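Local coordinates for uncharacterized protein (Bacteroides uniformis, PDB 4JPQ) that is of unknown function but probably binds carbohydrate, as a member of carbohydrate-binding family 9, at residues R83-A88 / C186-Q191. Residues are numbered along the deposited sequence; the frame is centred on the assembly and turned at random.
Sequences RVWEDA and CGDKLQ. With SO4 (sulfate ion), chain D.
D188 and K189 hang on the 3-10 turn of residues 84-86 by two successive main-chain bonds, D188 N to W85 O at 3.0 Å and K189 N to E86 O at 2.9 Å. Both donors belong to the type I beta turn G187-L190, whose G187 CA also makes a CA-H...O contact with D87 O (3.3 Å).

The side chain of K189 runs alongside that of E86, both pointing the same way. K189 CB rests against E86 O at 3.6 Å, CG passes E86 CB, CD comes 3.9 Å from E86 OE1, and CE nears E86 OE2; the extended chain (chi3 163°, chi4 -168°) ends with K189 NZ 4.8 Å from E86 OE1, too far for a salt bridge. The carboxylate of E86 is instead held by R83 in a salt bridge, whose hydrogen bond is weak.

D188 OD2 meets the edge of the W85 indole at CD1 (3.5 Å), the carboxylate turned 69° from the ring plane. Replacing D188 by an alanine is likely to strip that indole edge of its carboxylate neighbour. A 3-cyclohexyl-1-propylsulfonic acid, probably from the crystallisation liquor, lies about 4 Å from the D188 side chain and may mark a pocket here.

L190 packs its CD1 against A88 CB and also touches strand 72-75. The contact thus joins the loop entering strand 89-95 to the one leaving strand 178-186, its antiparallel partner, with D188 and C186 also touching F195 of strand 195-197.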
ATOM      1  N   ARG A  83      -4.947  -4.890  13.704  1.00 51.10           N
ATOM      2  CA  ARG A  83      -6.215  -4.692  12.992  1.00 51.20           C
ATOM      3  C   ARG A  83      -6.206  -3.312  12.327  1.00 46.85           C
ATOM      4  O   ARG A  83      -7.065  -2.472  12.573  1.00 52.30           O
ATOM      5  CB  ARG A  83      -7.375  -4.919  14.002  1.00 64.71           C
ATOM      6  CG  ARG A  83      -7.296  -6.303  14.689  1.00 72.72           C
ATOM      7  CD  ARG A  83      -8.247  -6.506  15.860  1.00 74.59           C
ATOM      8  NE  ARG A  83      -9.620  -6.248  15.459  1.00 76.86           N
ATOM      9  CZ  ARG A  83     -10.392  -7.064  14.737  1.00 75.79           C
ATOM     10  NH1 ARG A  83      -9.943  -8.226  14.280  1.00 82.90           N
ATOM     11  NH2 ARG A  83     -11.640  -6.699  14.449  1.00 76.81           N
ATOM     12  N   VAL A  84      -5.217  -3.120  11.455  1.00 47.40           N
ATOM     13  CA  VAL A  84      -4.924  -1.816  10.827  1.00 41.95           C
ATOM     14  C   VAL A  84      -5.992  -1.296   9.864  1.00 44.50           C
ATOM     15  O   VAL A  84      -6.170  -0.091   9.735  1.00 45.10           O
ATOM     16  CB  VAL A  84      -3.529  -1.788  10.136  1.00 41.69           C
ATOM     17  CG1 VAL A  84      -2.420  -2.046  11.143  1.00 41.31           C
ATOM     18  CG2 VAL A  84      -3.423  -2.776   8.973  1.00 40.20           C
ATOM     19  N   TRP A  85      -6.650  -2.206   9.154  1.00 40.29           N
ATOM     20  CA  TRP A  85      -7.751  -1.874   8.226  1.00 38.11           C
ATOM     21  C   TRP A  85      -8.900  -1.095   8.910  1.00 42.97           C
ATOM     22  O   TRP A  85      -9.689  -0.423   8.225  1.00 42.60           O
ATOM     23  CB  TRP A  85      -8.292  -3.138   7.520  1.00 35.66           C
ATOM     24  CG  TRP A  85      -8.862  -4.126   8.476  1.00 34.69           C
ATOM     25  CD1 TRP A  85     -10.130  -4.156   8.941  1.00 36.05           C
ATOM     26  CD2 TRP A  85      -8.165  -5.183   9.134  1.00 40.89           C
ATOM     27  NE1 TRP A  85     -10.283  -5.167   9.861  1.00 41.00           N
ATOM     28  CE2 TRP A  85      -9.092  -5.826   9.990  1.00 42.82           C
ATOM     29  CE3 TRP A  85      -6.840  -5.651   9.095  1.00 46.45           C
ATOM     30  CZ2 TRP A  85      -8.744  -6.926  10.793  1.00 46.25           C
ATOM     31  CZ3 TRP A  85      -6.488  -6.747   9.888  1.00 48.16           C
ATOM     32  CH2 TRP A  85      -7.440  -7.374  10.728  1.00 51.78           C
ATOM     33  N   GLU A  86      -9.007  -1.225  10.236  1.00 42.53           N
ATOM     34  CA  GLU A  86     -10.011  -0.485  11.032  1.00 46.44           C
ATOM     35  C   GLU A  86      -9.638   0.966  11.257  1.00 46.57           C
ATOM     36  O   GLU A  86     -10.523   1.821  11.399  1.00 58.52           O
ATOM     37  CB  GLU A  86     -10.216  -1.147  12.380  1.00 45.63           C
ATOM     38  CG  GLU A  86     -10.725  -2.573  12.282  1.00 42.91           C
ATOM     39  CD  GLU A  86     -10.928  -3.209  13.621  1.00 43.69           C
ATOM     40  OE1 GLU A  86     -10.340  -2.742  14.625  1.00 54.08           O
ATOM     41  OE2 GLU A  86     -11.681  -4.188  13.655  1.00 45.60           O
ATOM     42  N   ASP A  87      -8.331   1.214  11.335  1.00 42.83           N
ATOM     43  CA  ASP A  87      -7.744   2.542  11.479  1.00 47.37           C
ATOM     44  C   ASP A  87      -7.696   3.181  10.077  1.00 47.90           C
ATOM     45  O   ASP A  87      -8.022   2.518   9.090  1.00 40.36           O
ATOM     46  CB  ASP A  87      -6.312   2.413  12.046  1.00 41.84           C
ATOM     47  CG  ASP A  87      -6.277   1.802  13.431  1.00 47.53           C
ATOM     48  OD1 ASP A  87      -7.139   2.149  14.264  1.00 48.06           O
ATOM     49  OD2 ASP A  87      -5.352   1.012  13.731  1.00 53.01           O
ATOM     50  N   ALA A  88      -7.336   4.471   9.999  1.00 46.72           N
ATOM     51  CA  ALA A  88      -7.141   5.163   8.702  1.00 43.94           C
ATOM     52  C   ALA A  88      -5.950   4.454   8.094  1.00 40.40           C
ATOM     53  O   ALA A  88      -4.847   4.500   8.652  1.00 46.36           O
ATOM     54  CB  ALA A  88      -6.852   6.644   8.879  1.00 46.36           C
ATOM     55  N   CYS A 186      -8.867   2.846   3.114  1.00 43.12           N
ATOM     56  CA  CYS A 186     -10.027   2.444   3.907  1.00 44.16           C
ATOM     57  C   CYS A 186      -9.891   2.865   5.366  1.00 48.29           C
ATOM     58  O   CYS A 186      -8.906   3.494   5.739  1.00 47.94           O
ATOM     59  CB  CYS A 186     -10.227   0.912   3.827  1.00 49.73           C
ATOM     60  SG  CYS A 186      -8.914  -0.016   4.630  1.00 48.29           S
ATOM     61  N   GLY A 187     -10.904   2.518   6.167  1.00 46.73           N
ATOM     62  CA  GLY A 187     -10.916   2.752   7.609  1.00 40.13           C
ATOM     63  C   GLY A 187     -12.225   2.259   8.181  1.00 45.64           C
ATOM     64  O   GLY A 187     -13.151   3.038   8.341  1.00 53.24           O
ATOM     65  N   ASP A 188     -12.306   0.944   8.416  1.00 43.81           N
ATOM     66  CA  ASP A 188     -13.544   0.283   8.846  1.00 45.27           C
ATOM     67  C   ASP A 188     -14.194   0.903  10.079  1.00 43.07           C
ATOM     68  O   ASP A 188     -15.409   1.034  10.095  1.00 46.77           O
ATOM     69  CB  ASP A 188     -13.364  -1.249   9.034  1.00 52.36           C
ATOM     70  CG  ASP A 188     -13.101  -2.012   7.707  1.00 55.51           C
ATOM     71  OD1 ASP A 188     -12.728  -1.401   6.684  1.00 53.37           O
ATOM     72  OD2 ASP A 188     -13.254  -3.253   7.705  1.00 57.83           O
ATOM     73  N   LYS A 189     -13.398   1.301  11.075  1.00 45.35           N
ATOM     74  CA  LYS A 189     -13.925   1.892  12.332  1.00 45.55           C
ATOM     75  C   LYS A 189     -13.866   3.433  12.428  1.00 45.81           C
ATOM     76  O   LYS A 189     -14.047   4.016  13.512  1.00 46.92           O
ATOM     77  CB  LYS A 189     -13.302   1.202  13.560  1.00 49.62           C
ATOM     78  CG  LYS A 189     -13.872  -0.197  13.827  1.00 55.60           C
ATOM     79  CD  LYS A 189     -13.601  -0.690  15.246  1.00 67.03           C
ATOM     80  CE  LYS A 189     -14.497  -1.859  15.629  1.00 88.67           C
ATOM     81  NZ  LYS A 189     -14.425  -2.123  17.096  1.00 92.25           N
ATOM     82  N   LEU A 190     -13.640   4.095  11.292  1.00 48.49           N
ATOM     83  CA  LEU A 190     -13.673   5.567  11.216  1.00 47.27           C
ATOM     84  C   LEU A 190     -15.125   6.022  11.241  1.00 44.21           C
ATOM     85  O   LEU A 190     -16.019   5.229  11.009  1.00 48.57           O
ATOM     86  CB  LEU A 190     -13.008   6.087   9.925  1.00 46.08           C
ATOM     87  CG  LEU A 190     -11.502   5.901   9.762  1.00 48.32           C
ATOM     88  CD1 LEU A 190     -11.068   6.401   8.402  1.00 43.68           C
ATOM     89  CD2 LEU A 190     -10.714   6.632  10.841  1.00 53.53           C
ATOM     90  N   GLN A 191     -15.337   7.311  11.492  1.00 48.73           N
ATOM     91  CA  GLN A 191     -16.677   7.932  11.518  1.00 46.72           C
ATOM     92  C   GLN A 191     -17.457   7.659  10.230  1.00 49.42           C
ATOM     93  O   GLN A 191     -18.657   7.387  10.288  1.00 62.60           O
ATOM     94  CB  GLN A 191     -16.555   9.454  11.713  1.00 50.89           C
ATOM     95  CG  GLN A 191     -17.876  10.203  11.896  1.00 62.33           C
ATOM     96  CD  GLN A 191     -17.723  11.715  11.978  1.00 63.57           C
ATOM     97  OE1 GLN A 191     -18.275  12.346  12.874  1.00 67.26           O
ATOM     98  NE2 GLN A 191     -16.970  12.298  11.057  1.00 60.00           N
TER
HETATM   99  S   SO4 D 302      -4.183  -4.502  17.621  1.00105.14           S
HETATM  100  O1  SO4 D 302      -4.671  -5.869  17.931  1.00104.98           O
HETATM  101  O2  SO4 D 302      -4.517  -3.556  18.726  1.00101.86           O
HETATM  102  O3  SO4 D 302      -2.701  -4.510  17.392  1.00 83.01           O
HETATM  103  O4  SO4 D 302      -4.914  -4.055  16.414  1.00 93.26           O